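Long-range contacts in dehydrogenase (Chromobacterium violaceum, PDB 3Q2I), which probably oxidises UDP-N-acetylglucosaminuronic acid with NAD in the pathway to 2,3-diacetamido-2,3-dideoxy-D-mannuronic acid: residues 29-33 and 55-59; 108-112 and 328-333; 141-145 and 198-202; 147-153 and 279-285; 209-213 and 337-342. All coordinates share one frame; numbering follows the deposited sequence.

Interaction 1: residues 29-33 and 55-59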
# COMPACT_ATOMS: atom_id res chain seq x y z
N PHE A 29 -10.86 -6.44 48.81
CA PHE A 29 -11.18 -6.83 50.22
C PHE A 29 -11.53 -5.59 51.06
O PHE A 29 -12.57 -5.54 51.75
CB PHE A 29 -10.05 -7.64 50.86
CG PHE A 29 -9.68 -8.93 50.16
CD1 PHE A 29 -10.58 -9.60 49.33
CD2 PHE A 29 -8.40 -9.46 50.29
CE1 PHE A 29 -10.20 -10.79 48.71
CE2 PHE A 29 -8.01 -10.65 49.68
CZ PHE A 29 -8.93 -11.32 48.86
N GLY A 30 -10.67 -4.58 51.04
CA GLY A 30 -10.92 -3.34 51.77
C GLY A 30 -12.26 -2.73 51.40
O GLY A 30 -13.03 -2.29 52.26
N ALA A 31 -12.54 -2.68 50.10
CA ALA A 31 -13.78 -2.09 49.62
C ALA A 31 -14.99 -2.83 50.17
O ALA A 31 -15.98 -2.20 50.54
CB ALA A 31 -13.80 -2.07 48.08
N LEU A 32 -14.90 -4.15 50.14
CA LEU A 32 -16.00 -5.01 50.57
C LEU A 32 -16.17 -4.92 52.09
O LEU A 32 -17.31 -4.86 52.58
CB LEU A 32 -15.76 -6.45 50.15
CG LEU A 32 -16.15 -6.69 48.68
CD1 LEU A 32 -15.37 -7.89 48.17
CD2 LEU A 32 -17.64 -6.90 48.58
N GLU A 33 -15.05 -4.85 52.81
CA GLU A 33 -15.08 -4.60 54.27
C GLU A 33 -15.83 -3.32 54.60
O GLU A 33 -16.69 -3.32 55.50
CB GLU A 33 -13.68 -4.56 54.88
CG GLU A 33 -13.16 -5.96 55.16
CD GLU A 33 -11.65 -6.03 55.19
OE1 GLU A 33 -11.03 -4.96 55.34
OE2 GLU A 33 -11.10 -7.15 55.05
N ALA A 55 -5.91 -14.97 51.91
CA ALA A 55 -7.21 -14.35 51.63
C ALA A 55 -8.32 -14.95 52.51
O ALA A 55 -9.16 -14.22 53.06
CB ALA A 55 -7.58 -14.51 50.13
N VAL A 56 -8.32 -16.27 52.61
CA VAL A 56 -9.36 -16.94 53.42
C VAL A 56 -9.27 -16.52 54.90
O VAL A 56 -10.28 -16.25 55.56
CB VAL A 56 -9.26 -18.46 53.31
CG1 VAL A 56 -9.93 -19.17 54.51
CG2 VAL A 56 -9.73 -18.98 51.95
N GLU A 57 -8.05 -16.41 55.41
CA GLU A 57 -7.87 -16.01 56.78
C GLU A 57 -8.22 -14.54 57.01
O GLU A 57 -8.89 -14.20 57.98
CB GLU A 57 -6.48 -16.45 57.25
CG GLU A 57 -6.32 -17.96 56.99
CD GLU A 57 -4.94 -18.53 57.31
OE1 GLU A 57 -3.93 -17.82 57.06
OE2 GLU A 57 -4.88 -19.70 57.77
N ARG A 58 -7.92 -13.67 56.04
CA ARG A 58 -8.31 -12.28 56.17
C ARG A 58 -9.83 -12.05 56.08
O ARG A 58 -10.37 -11.18 56.76
CB ARG A 58 -7.63 -11.40 55.12
CG ARG A 58 -7.83 -9.91 55.37
CD ARG A 58 -7.70 -9.08 54.10
NE ARG A 58 -8.50 -7.86 54.09
CZ ARG A 58 -8.04 -6.70 53.61
NH1 ARG A 58 -8.81 -5.61 53.61
NH2 ARG A 58 -6.80 -6.62 53.17
N THR A 59 -10.51 -12.76 55.18
CA THR A 59 -11.86 -12.34 54.76
C THR A 59 -12.92 -13.25 55.35
O THR A 59 -14.09 -12.86 55.41
CB THR A 59 -11.99 -12.47 53.22
OG1 THR A 59 -11.83 -13.83 52.85
CG2 THR A 59 -10.97 -11.59 52.52
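Apolar packing centres on the ring of F29, which reaches from helix 25-34 to the last turn of helix 49-59. T59 meets it with its methyl group. CG2 lies over the middle of one ring face, 3.8 Å from the centroid of the F29 ring and 11° off its normal, a CH-pi contact. The A55 methyl adds to this at the far end, with F29 CZ 3.7 Å from A55 CB. T59 can offer its methyl because its hydroxyl is turned back into its own helix. OG1 sits between the backbone N and the carbonyl carbon (chi1 62°) and donates to A55 O at 2.7 Å. A55 O also accepts from T59 N, on the other face of its carbonyl plane.

Charge pairing forms the exposed half. R58 grips E33 side-on, with one nitrogen to each carboxylate oxygen. R58 NE donates to E33 OE2 at 2.9 Å, on the syn side and nearly within the guanidinium plane. R58 NH1 donates to E33 OE1, also at 2.9 Å, but comes from above the carboxylate plane. The R58 chain reaches across because it is extended from CG to NE. Its guanidinium carries F29 CB over one face, 3.5 Å from R58 CZ, which joins the polar and apolar halves. A weak bond from R58 NH2 to N26 OD1 adds a second partner.

Segments 29-33 and 55-59 run nearly parallel, their axes 21° apart, in the NAD-binding Rossmann domain. Beneath them lies the parallel sheet: F29 and T59 rest on L41 of strand 39-45, and F29 touches L18 of strand 14-19.

Interaction 2: residues 108-112 and 328-333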
# COMPACT_ATOMS: atom_id res chain seq x y z
N MET A 108 -10.15 -5.19 30.48
CA MET A 108 -11.05 -6.32 30.36
C MET A 108 -10.48 -7.48 29.57
O MET A 108 -10.80 -8.63 29.80
CB MET A 108 -12.43 -5.93 29.85
CG MET A 108 -12.36 -5.46 28.39
SD MET A 108 -13.84 -4.54 27.82
CE MET A 108 -15.06 -5.84 27.88
N ALA A 109 -9.62 -7.16 28.59
CA ALA A 109 -8.97 -8.18 27.77
C ALA A 109 -7.66 -7.62 27.27
O ALA A 109 -7.41 -6.42 27.43
CB ALA A 109 -9.86 -8.60 26.54
N THR A 110 -6.85 -8.48 26.65
CA THR A 110 -5.57 -8.02 26.07
C THR A 110 -5.63 -8.10 24.54
O THR A 110 -4.66 -7.71 23.87
CB THR A 110 -4.39 -8.85 26.55
OG1 THR A 110 -4.58 -10.24 26.26
CG2 THR A 110 -4.15 -8.68 28.08
N ARG A 111 -6.69 -8.69 24.03
CA ARG A 111 -6.90 -8.92 22.57
C ARG A 111 -8.32 -8.56 22.22
O ARG A 111 -9.27 -8.77 23.02
CB ARG A 111 -6.63 -10.38 22.16
CG ARG A 111 -5.16 -10.67 22.24
CD ARG A 111 -4.86 -12.10 22.66
NE ARG A 111 -3.43 -12.37 22.55
CZ ARG A 111 -2.94 -13.60 22.59
NH1 ARG A 111 -3.76 -14.62 22.77
NH2 ARG A 111 -1.64 -13.80 22.50
N TRP A 112 -8.50 -7.97 21.04
CA TRP A 112 -9.79 -7.42 20.70
C TRP A 112 -10.92 -8.47 20.65
O TRP A 112 -11.98 -8.27 21.27
CB TRP A 112 -9.65 -6.71 19.35
CG TRP A 112 -10.92 -6.05 18.90
CD1 TRP A 112 -11.55 -6.26 17.69
CD2 TRP A 112 -11.69 -5.06 19.59
NE1 TRP A 112 -12.67 -5.46 17.61
CE2 TRP A 112 -12.76 -4.70 18.74
CE3 TRP A 112 -11.57 -4.44 20.84
CZ2 TRP A 112 -13.72 -3.74 19.12
CZ3 TRP A 112 -12.53 -3.48 21.22
CH2 TRP A 112 -13.61 -3.17 20.36
N GLY A 328 -16.32 -0.58 28.57
CA GLY A 328 -14.92 -1.01 28.60
C GLY A 328 -14.37 -1.21 27.18
O GLY A 328 -13.19 -0.98 26.96
N LEU A 329 -15.21 -1.60 26.24
CA LEU A 329 -14.71 -1.85 24.88
C LEU A 329 -14.22 -0.55 24.26
O LEU A 329 -13.43 -0.63 23.27
CB LEU A 329 -15.84 -2.41 24.02
CG LEU A 329 -16.26 -3.85 24.29
CD1 LEU A 329 -17.47 -4.18 23.40
CD2 LEU A 329 -15.14 -4.84 24.07
N LYS A 330 -14.75 0.60 24.69
CA LYS A 330 -14.33 1.87 24.04
C LYS A 330 -12.84 2.09 24.22
O LYS A 330 -12.13 2.40 23.23
CB LYS A 330 -15.13 3.09 24.50
CG LYS A 330 -16.61 2.90 24.24
CD LYS A 330 -17.36 4.07 24.83
CE LYS A 330 -18.85 3.92 24.70
NZ LYS A 330 -19.51 5.10 25.36
N SER A 331 -12.31 1.97 25.43
CA SER A 331 -10.87 2.17 25.59
C SER A 331 -10.10 0.96 25.09
O SER A 331 -8.97 1.12 24.63
CB SER A 331 -10.45 2.58 27.01
OG SER A 331 -10.52 1.51 27.91
N LEU A 332 -10.62 -0.25 25.22
CA LEU A 332 -9.90 -1.41 24.68
C LEU A 332 -9.73 -1.21 23.19
O LEU A 332 -8.63 -1.50 22.68
CB LEU A 332 -10.69 -2.70 24.91
CG LEU A 332 -10.05 -3.98 24.37
CD1 LEU A 332 -8.72 -4.26 25.06
CD2 LEU A 332 -10.96 -5.17 24.53
N GLU A 333 -10.76 -0.74 22.50
CA GLU A 333 -10.64 -0.63 21.01
C GLU A 333 -9.54 0.39 20.70
O GLU A 333 -8.74 0.19 19.74
CB GLU A 333 -12.00 -0.15 20.49
CG GLU A 333 -11.97 -0.11 18.96
CD GLU A 333 -13.24 0.50 18.39
OE1 GLU A 333 -13.72 -0.03 17.38
OE2 GLU A 333 -13.80 1.45 19.00
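L332 packs against the loop 108-112 with both of its methyl groups, at the middle of the tight part of the contact. CD2 lies 3.8 Å from W112 CE3 and also meets M108 CG and the A109 methyl. CD1 approaches the backbone, 3.5 Å from A109 O. That carbonyl oxygen is buried here and has no hydrogen-bonding partner in the model.

M108 closes the end at G328. Its chi1 of 67° and extended chi2 bring the sulfur onto the helix backbone, with M108 SD 3.4 Å from G328 C. The bend at chi3 then turns the terminal methyl to L329, M108 CE being 3.9 Å from L329 CD2. The W112 ring packs just as closely at the other end: E333 CB is 3.4 Å from W112 CH2, and E333 CG makes a CH-pi contact over the face of the six-membered ring.

The looser side is the polar rim. The E333 carboxylate is nearly parallel to the indole, with planes 10° apart. W112 NE1 is hydrogen-bonded to D353 OD2 and E333 OE1 to L352 N, both in the C-terminal tail. No hydrogen bond links the two segments.

Partly exposed R111 points away and is the N-cap residue of helix 112-125. The arrangement is an interdomain contact of the two-domain oxidoreductase fold: a loop of the NAD-binding Rossmann domain sits against helix 325-344 of the C-terminal alpha/beta domain.

Interaction 3: residues 141-145 and 198-202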
# COMPACT_ATOMS: atom_id res chain seq x y z
N LEU A 141 -11.13 14.61 37.86
CA LEU A 141 -11.64 14.00 36.62
C LEU A 141 -13.14 14.19 36.51
O LEU A 141 -13.63 14.49 35.43
CB LEU A 141 -11.28 12.51 36.55
CG LEU A 141 -9.77 12.30 36.37
CD1 LEU A 141 -9.43 10.84 36.25
CD2 LEU A 141 -9.21 13.10 35.18
N GLN A 142 -13.85 14.17 37.64
CA GLN A 142 -15.25 14.60 37.66
C GLN A 142 -15.51 16.05 37.28
O GLN A 142 -16.41 16.32 36.49
CB GLN A 142 -15.87 14.25 39.01
CG GLN A 142 -16.22 12.77 39.11
CD GLN A 142 -17.25 12.30 38.09
OE1 GLN A 142 -18.32 12.88 37.99
NE2 GLN A 142 -16.94 11.24 37.32
N LEU A 143 -14.71 16.99 37.77
CA LEU A 143 -14.89 18.35 37.32
C LEU A 143 -14.65 18.53 35.82
O LEU A 143 -15.38 19.26 35.16
CB LEU A 143 -13.94 19.32 38.05
CG LEU A 143 -14.44 19.82 39.41
CD1 LEU A 143 -13.30 20.50 40.20
CD2 LEU A 143 -15.53 20.81 39.10
N LEU A 144 -13.56 17.94 35.32
CA LEU A 144 -13.30 17.90 33.89
C LEU A 144 -14.51 17.33 33.16
O LEU A 144 -14.97 17.91 32.18
CB LEU A 144 -12.09 16.99 33.58
CG LEU A 144 -10.71 17.63 33.60
CD1 LEU A 144 -9.63 16.57 33.41
CD2 LEU A 144 -10.61 18.76 32.59
N LYS A 145 -15.00 16.18 33.61
CA LYS A 145 -16.15 15.60 32.92
C LYS A 145 -17.36 16.55 32.91
O LYS A 145 -18.05 16.72 31.90
CB LYS A 145 -16.52 14.24 33.51
CG LYS A 145 -17.71 13.58 32.81
CD LYS A 145 -17.42 13.11 31.37
CE LYS A 145 -18.58 12.28 30.79
NZ LYS A 145 -18.40 11.84 29.37
N LEU A 198 -9.34 8.25 29.28
CA LEU A 198 -9.85 9.62 29.17
C LEU A 198 -10.11 10.07 27.74
O LEU A 198 -10.77 11.07 27.49
CB LEU A 198 -8.84 10.62 29.79
CG LEU A 198 -8.44 10.26 31.25
CD1 LEU A 198 -7.35 11.15 31.73
CD2 LEU A 198 -9.68 10.24 32.17
N LEU A 199 -9.42 9.42 26.79
CA LEU A 199 -9.50 9.90 25.42
C LEU A 199 -10.92 9.86 24.85
O LEU A 199 -11.37 10.85 24.29
CB LEU A 199 -8.47 9.15 24.56
CG LEU A 199 -7.00 9.25 24.97
CD1 LEU A 199 -6.05 8.39 24.11
CD2 LEU A 199 -6.59 10.71 24.90
N ASP A 200 -11.59 8.72 24.93
CA ASP A 200 -12.97 8.65 24.51
C ASP A 200 -13.92 9.23 25.60
O ASP A 200 -14.85 9.97 25.25
CB ASP A 200 -13.35 7.18 24.24
CG ASP A 200 -14.79 7.04 23.76
OD1 ASP A 200 -15.71 7.00 24.62
OD2 ASP A 200 -15.06 7.11 22.55
N TRP A 201 -13.64 8.97 26.88
CA TRP A 201 -14.62 9.30 27.95
C TRP A 201 -14.70 10.82 28.09
O TRP A 201 -15.81 11.35 28.18
CB TRP A 201 -14.14 8.70 29.26
CG TRP A 201 -15.02 9.09 30.42
CD1 TRP A 201 -16.36 8.86 30.53
CD2 TRP A 201 -14.58 9.68 31.66
NE1 TRP A 201 -16.80 9.36 31.75
CE2 TRP A 201 -15.73 9.86 32.46
CE3 TRP A 201 -13.35 10.09 32.16
CZ2 TRP A 201 -15.67 10.43 33.74
CZ3 TRP A 201 -13.29 10.64 33.43
CH2 TRP A 201 -14.45 10.81 34.20
N LEU A 202 -13.56 11.52 28.08
CA LEU A 202 -13.65 12.99 28.23
C LEU A 202 -13.80 13.64 26.88
O LEU A 202 -14.60 14.56 26.76
CB LEU A 202 -12.46 13.62 28.92
CG LEU A 202 -12.25 13.21 30.38
CD1 LEU A 202 -11.00 13.89 30.90
CD2 LEU A 202 -13.49 13.73 31.16
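Two helices beside the large mixed sheet, 139-149 and 193-203, meet through K145 and W201. The lysine chain runs along one face of the indole. K145 CD lies over that face of W201, 4.1 Å from the centroid of the five-membered ring. The ammonium group continues past the pyrrole side in an off-centre cation-pi contact, its NZ 4.2 Å from the same centroid. It then donates to W201 O, with NZ to O at 2.9 Å and a C=O...N angle of 155°. A bend at chi2 (69°) in an otherwise extended chain turns the lysine along the ring.

The axes of segments 141-145 and 198-202 make 47°, and their CA atoms are nearest at K145 and L202. Helix 193-203 carries a wider pi-type turn at 199-202, the turn that holds W201 and L202. Both helices belong to the alpha layer packed on the sheet, where L144 touches V264 and V266 of strand 262-267.

L202 CD2 covers the same indole face, 3.7 Å from K145 CA. Apolar packing beside it pairs L144 CD1 with L202 CD1 at 3.9 Å and L141 CD1 with L198 CD2. Q142 NE2 stands at the rim of the indole near its plane, 3.9 Å from W201 CZ2, and is hydrogen-bonded to R136 O. R136 also makes a cation-pi contact with W201.

Interaction 4: residues 147-153 and 279-285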
# COMPACT_ATOMS: atom_id res chain seq x y z
N ALA A 147 -17.25 19.83 33.12
CA ALA A 147 -16.99 20.92 32.20
C ALA A 147 -17.30 20.50 30.77
O ALA A 147 -17.86 21.27 30.01
CB ALA A 147 -15.56 21.45 32.35
N MET A 148 -16.93 19.27 30.41
CA MET A 148 -17.19 18.72 29.09
C MET A 148 -18.70 18.62 28.85
O MET A 148 -19.18 19.11 27.84
CB MET A 148 -16.60 17.32 28.94
CG MET A 148 -15.15 17.31 28.51
SD MET A 148 -14.83 18.44 27.14
CE MET A 148 -13.10 18.66 27.40
N GLN A 149 -19.42 17.98 29.77
CA GLN A 149 -20.89 17.86 29.63
C GLN A 149 -21.60 19.21 29.47
O GLN A 149 -22.60 19.31 28.76
CB GLN A 149 -21.49 17.10 30.83
CG GLN A 149 -21.16 15.61 30.81
CD GLN A 149 -21.33 14.93 32.16
OE1 GLN A 149 -21.49 15.59 33.19
NE2 GLN A 149 -21.34 13.61 32.16
N GLU A 150 -21.11 20.25 30.13
CA GLU A 150 -21.68 21.58 29.98
C GLU A 150 -21.24 22.32 28.72
O GLU A 150 -21.70 23.42 28.48
CB GLU A 150 -21.36 22.43 31.21
CG GLU A 150 -21.69 21.75 32.51
CD GLU A 150 -22.96 22.32 33.08
OE1 GLU A 150 -22.87 23.08 34.07
OE2 GLU A 150 -24.03 22.06 32.48
N LYS A 151 -20.35 21.72 27.93
CA LYS A 151 -19.76 22.38 26.76
C LYS A 151 -18.98 23.66 27.08
O LYS A 151 -18.98 24.60 26.30
CB LYS A 151 -20.83 22.64 25.69
CG LYS A 151 -21.86 21.53 25.66
CD LYS A 151 -22.77 21.61 24.44
CE LYS A 151 -23.18 20.20 24.02
NZ LYS A 151 -23.05 20.02 22.53
N ARG A 152 -18.29 23.68 28.20
CA ARG A 152 -17.58 24.89 28.59
C ARG A 152 -16.42 25.23 27.65
O ARG A 152 -16.03 26.39 27.55
CB ARG A 152 -17.10 24.77 30.04
CG ARG A 152 -18.26 24.61 31.03
CD ARG A 152 -17.73 24.72 32.44
NE ARG A 152 -17.32 26.11 32.72
CZ ARG A 152 -16.62 26.46 33.79
NH1 ARG A 152 -16.28 27.73 33.95
NH2 ARG A 152 -16.17 25.54 34.64
N PHE A 153 -15.88 24.24 26.93
CA PHE A 153 -14.74 24.53 26.07
C PHE A 153 -15.17 25.04 24.69
O PHE A 153 -14.35 25.54 23.91
CB PHE A 153 -13.88 23.27 25.85
CG PHE A 153 -13.16 22.79 27.09
CD1 PHE A 153 -11.86 23.21 27.36
CD2 PHE A 153 -13.73 21.86 27.93
CE1 PHE A 153 -11.17 22.74 28.46
CE2 PHE A 153 -13.07 21.40 29.03
CZ PHE A 153 -11.78 21.83 29.32
N PHE A 279 -11.83 29.65 31.70
CA PHE A 279 -12.99 29.57 30.81
C PHE A 279 -13.54 30.94 30.44
O PHE A 279 -13.35 31.90 31.20
CB PHE A 279 -14.07 28.69 31.43
CG PHE A 279 -13.70 27.23 31.47
CD1 PHE A 279 -13.90 26.42 30.36
CD2 PHE A 279 -13.15 26.68 32.61
CE1 PHE A 279 -13.55 25.07 30.42
CE2 PHE A 279 -12.77 25.36 32.68
CZ PHE A 279 -13.01 24.53 31.56
N SER A 280 -14.21 31.04 29.29
CA SER A 280 -14.70 32.33 28.82
C SER A 280 -15.84 32.84 29.70
O SER A 280 -15.99 34.06 29.83
CB SER A 280 -15.13 32.31 27.35
OG SER A 280 -16.29 31.53 27.15
N GLU A 281 -16.62 31.92 30.28
CA GLU A 281 -17.59 32.27 31.32
C GLU A 281 -17.56 31.40 32.58
O GLU A 281 -17.48 30.17 32.51
CB GLU A 281 -19.01 32.31 30.75
CG GLU A 281 -19.18 31.51 29.49
CD GLU A 281 -20.19 32.15 28.59
OE1 GLU A 281 -19.92 32.29 27.37
OE2 GLU A 281 -21.25 32.55 29.12
N PRO A 282 -17.64 32.05 33.76
CA PRO A 282 -17.53 31.36 35.04
C PRO A 282 -18.71 30.41 35.19
O PRO A 282 -19.66 30.51 34.43
CB PRO A 282 -17.63 32.51 36.05
CG PRO A 282 -18.44 33.54 35.33
CD PRO A 282 -17.89 33.49 33.94
N HIS A 283 -18.61 29.48 36.14
CA HIS A 283 -19.62 28.46 36.38
C HIS A 283 -19.59 28.13 37.87
O HIS A 283 -18.55 28.21 38.51
CB HIS A 283 -19.29 27.19 35.58
CG HIS A 283 -20.35 26.13 35.63
ND1 HIS A 283 -20.51 25.30 36.72
CD2 HIS A 283 -21.26 25.73 34.72
CE1 HIS A 283 -21.51 24.46 36.49
NE2 HIS A 283 -21.97 24.69 35.27
N ALA A 284 -20.74 27.72 38.42
CA ALA A 284 -20.83 27.27 39.82
C ALA A 284 -19.71 26.30 40.18
O ALA A 284 -19.08 26.41 41.24
CB ALA A 284 -22.20 26.64 40.08
N MET A 285 -19.42 25.37 39.26
CA MET A 285 -18.43 24.33 39.53
C MET A 285 -17.04 24.90 39.79
O MET A 285 -16.22 24.24 40.41
CB MET A 285 -18.39 23.28 38.41
CG MET A 285 -17.63 23.76 37.19
SD MET A 285 -17.44 22.51 35.88
CE MET A 285 -19.09 22.39 35.19
O HOH W 1 -16.88 28.82 28.44
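R152 slides its guanidinium between F279 and H283. On one side it lies flat on the F279 ring, with R152 CZ 4.0 Å from the ring centroid and the planes 24° apart. On the opposite face H283 CB sits over the middle of the group, 3.3 Å from R152 CZ. The arginine gets there by a bend in its chain. CG is anti to the carbonyl carbon and chi2 is extended, then chi3 at 70° turns the guanidinium between the two side chains.

The edge of the guanidinium is used for polar bonds. R152 NH1 donates to E281 O at 3.1 Å, close to the guanidinium plane. R152 NH2 forms a salt bridge with D286, just beyond the segment. M285 packs beside NH2, its CG 3.4 Å from R152 NH2. Its chi1 and an extended chi2 bring SD to within 4.1 Å of A147 CB, and the bend at chi3 turns CE toward A147 N and E150 CG.

F279 is shared. Its edge points into the face of F153 in a T-shaped pair, with centroids 5.0 Å apart and planes at 69°. H283 is fixed in rotation by M285 N, which donates to its ND1 at 2.8 Å in the ring plane. One water joins R152 O and S280 OG. K151 ends helix 139-149 in a Schellman motif, and R152 follows directly.

A buried arginine thus ties the helix end to the loop after strand 273-279. D286 and E281 O compensate its charge, while F279 and H283 CB hold the guanidinium flat. D286 also accepts from H283 N, tying the loop to the same site.

Interaction 5: residues 209-213 and 337-342. With NA (sodium ion), chain E.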
# COMPACT_ATOMS: atom_id res chain seq x y z
N VAL A 209 -5.74 6.76 15.04
CA VAL A 209 -4.51 7.00 15.79
C VAL A 209 -3.32 6.64 14.93
O VAL A 209 -3.40 5.82 14.01
CB VAL A 209 -4.49 6.13 17.09
CG1 VAL A 209 -5.67 6.49 17.99
CG2 VAL A 209 -4.48 4.63 16.75
N GLN A 210 -2.15 7.20 15.33
CA GLN A 210 -0.85 6.82 14.74
C GLN A 210 0.13 6.68 15.90
O GLN A 210 0.31 7.64 16.65
CB GLN A 210 -0.31 7.98 13.87
CG GLN A 210 -1.23 8.26 12.72
CD GLN A 210 -1.02 9.65 12.10
OE1 GLN A 210 -1.40 9.88 10.96
NE2 GLN A 210 -0.42 10.57 12.85
N ALA A 211 0.75 5.52 16.09
CA ALA A 211 1.49 5.25 17.32
C ALA A 211 2.90 4.74 17.05
O ALA A 211 3.17 4.17 15.98
CB ALA A 211 0.71 4.33 18.26
N TYR A 212 3.82 5.01 18.00
CA TYR A 212 5.11 4.34 18.06
C TYR A 212 5.21 3.78 19.49
O TYR A 212 4.80 4.44 20.44
CB TYR A 212 6.32 5.29 17.92
CG TYR A 212 6.51 5.94 16.58
CD1 TYR A 212 7.19 5.27 15.58
CD2 TYR A 212 6.16 7.27 16.39
CE1 TYR A 212 7.35 5.87 14.34
CE2 TYR A 212 6.37 7.90 15.16
CZ TYR A 212 7.02 7.20 14.18
OH TYR A 212 7.19 7.76 12.93
N THR A 213 5.69 2.55 19.58
CA THR A 213 6.07 2.06 20.90
C THR A 213 7.39 1.31 20.85
O THR A 213 7.87 0.95 19.78
CB THR A 213 5.02 1.06 21.42
OG1 THR A 213 4.99 -0.10 20.62
CG2 THR A 213 3.63 1.66 21.55
N ALA A 337 -6.18 -0.39 18.65
CA ALA A 337 -5.80 0.39 17.45
C ALA A 337 -4.39 0.96 17.60
O ALA A 337 -3.61 0.93 16.61
CB ALA A 337 -6.77 1.55 17.26
N MET A 338 -4.03 1.42 18.80
CA MET A 338 -2.67 1.96 19.06
C MET A 338 -1.66 0.81 18.86
O MET A 338 -0.61 1.03 18.23
CB MET A 338 -2.51 2.50 20.50
CG MET A 338 -3.47 3.63 20.80
SD MET A 338 -3.22 4.07 22.56
CE MET A 338 -4.23 5.53 22.65
N TYR A 339 -1.95 -0.38 19.39
CA TYR A 339 -1.03 -1.53 19.22
C TYR A 339 -0.86 -1.99 17.78
O TYR A 339 0.26 -2.24 17.37
CB TYR A 339 -1.37 -2.66 20.21
CG TYR A 339 -0.97 -2.44 21.65
CD1 TYR A 339 -0.26 -1.30 22.05
CD2 TYR A 339 -1.31 -3.39 22.61
CE1 TYR A 339 0.13 -1.12 23.40
CE2 TYR A 339 -0.88 -3.25 23.94
CZ TYR A 339 -0.15 -2.12 24.31
OH TYR A 339 0.28 -1.95 25.64
N LEU A 340 -1.96 -2.03 17.04
CA LEU A 340 -1.86 -2.36 15.61
C LEU A 340 -1.07 -1.26 14.89
O LEU A 340 -0.25 -1.55 14.02
CB LEU A 340 -3.26 -2.46 15.01
CG LEU A 340 -4.04 -3.69 15.46
CD1 LEU A 340 -5.51 -3.49 15.09
CD2 LEU A 340 -3.41 -4.94 14.82
N SER A 341 -1.33 -0.00 15.22
CA SER A 341 -0.66 1.10 14.51
C SER A 341 0.85 1.06 14.80
O SER A 341 1.67 1.23 13.88
CB SER A 341 -1.24 2.41 15.05
OG SER A 341 -0.48 3.50 14.45
N ALA A 342 1.24 0.86 16.06
CA ALA A 342 2.66 0.79 16.41
C ALA A 342 3.33 -0.41 15.77
O ALA A 342 4.49 -0.34 15.36
CB ALA A 342 2.82 0.69 17.93
NA NA E . 6.59 -0.87 18.81
O HOH W 2 6.25 1.27 16.91
O HOH W 3 7.87 -1.32 17.34
O HOH W 4 5.00 -2.78 18.39
O HOH W 5 6.97 -2.32 20.63
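V209 lays its CG2 methyl over the backbone of helix 325-344, 3.8 Å from A337 C, and also meets the A337 methyl. Two residues on, the A211 methyl nestles against the next turn, with A211 CB 3.6 Å from M338 O.

S341 provides the direct polar link. Its OG, anti to the backbone N (chi1 174°), accepts from A211 N at 2.9 Å, with an N-H...O angle of 145°. The same hydroxyl is hydrogen-bonded to R346 O. A weaker CA-H...O contact runs from A342 CA to A211 O at 3.4 Å. Here a helix packs across a sheet: segments 209-213 and 337-342 cross at -65° in the C-terminal alpha/beta domain. Side chains alternate along the strand. V209, A211 and T213 turn to the helix, while Q210 and Y212 point away from it and pack on a neighbouring subunit, where Y212 OH is hydrogen-bonded to S208 OG of that subunit.

At the strand end T213 binds a sodium ion through two oxygens, O at 2.4 Å and OG1 at 2.5 Å from the sodium. Four waters complete the modelled shell. One of them accepts from T213 N and donates to A342 O, 2.8 Å away, so this water links the strand to the helix.

How the interactions relate
Interaction 1 stands apart in the Rossmann domain, about 28 Å or more, centre to centre, from the others. Interaction 2 joins that domain to the C-terminal one, and its helix 325-344 continues into interaction 5. Interactions 3 and 4 share helix 139-149 and touch through L202 with M148 and L143 with M285. Interaction 3 meets interaction 2 at K330 and D200, and interaction 5 at L199 and M338. Interaction 5 is the buried one, with mostly small side chains, a single direct hydrogen bond and a sodium ion. The others are partly buried. Interaction 1 carries its ion pair at the surface; interactions 3 and 4 set a cation on an aromatic ring; interaction 2 has no direct hydrogen bond.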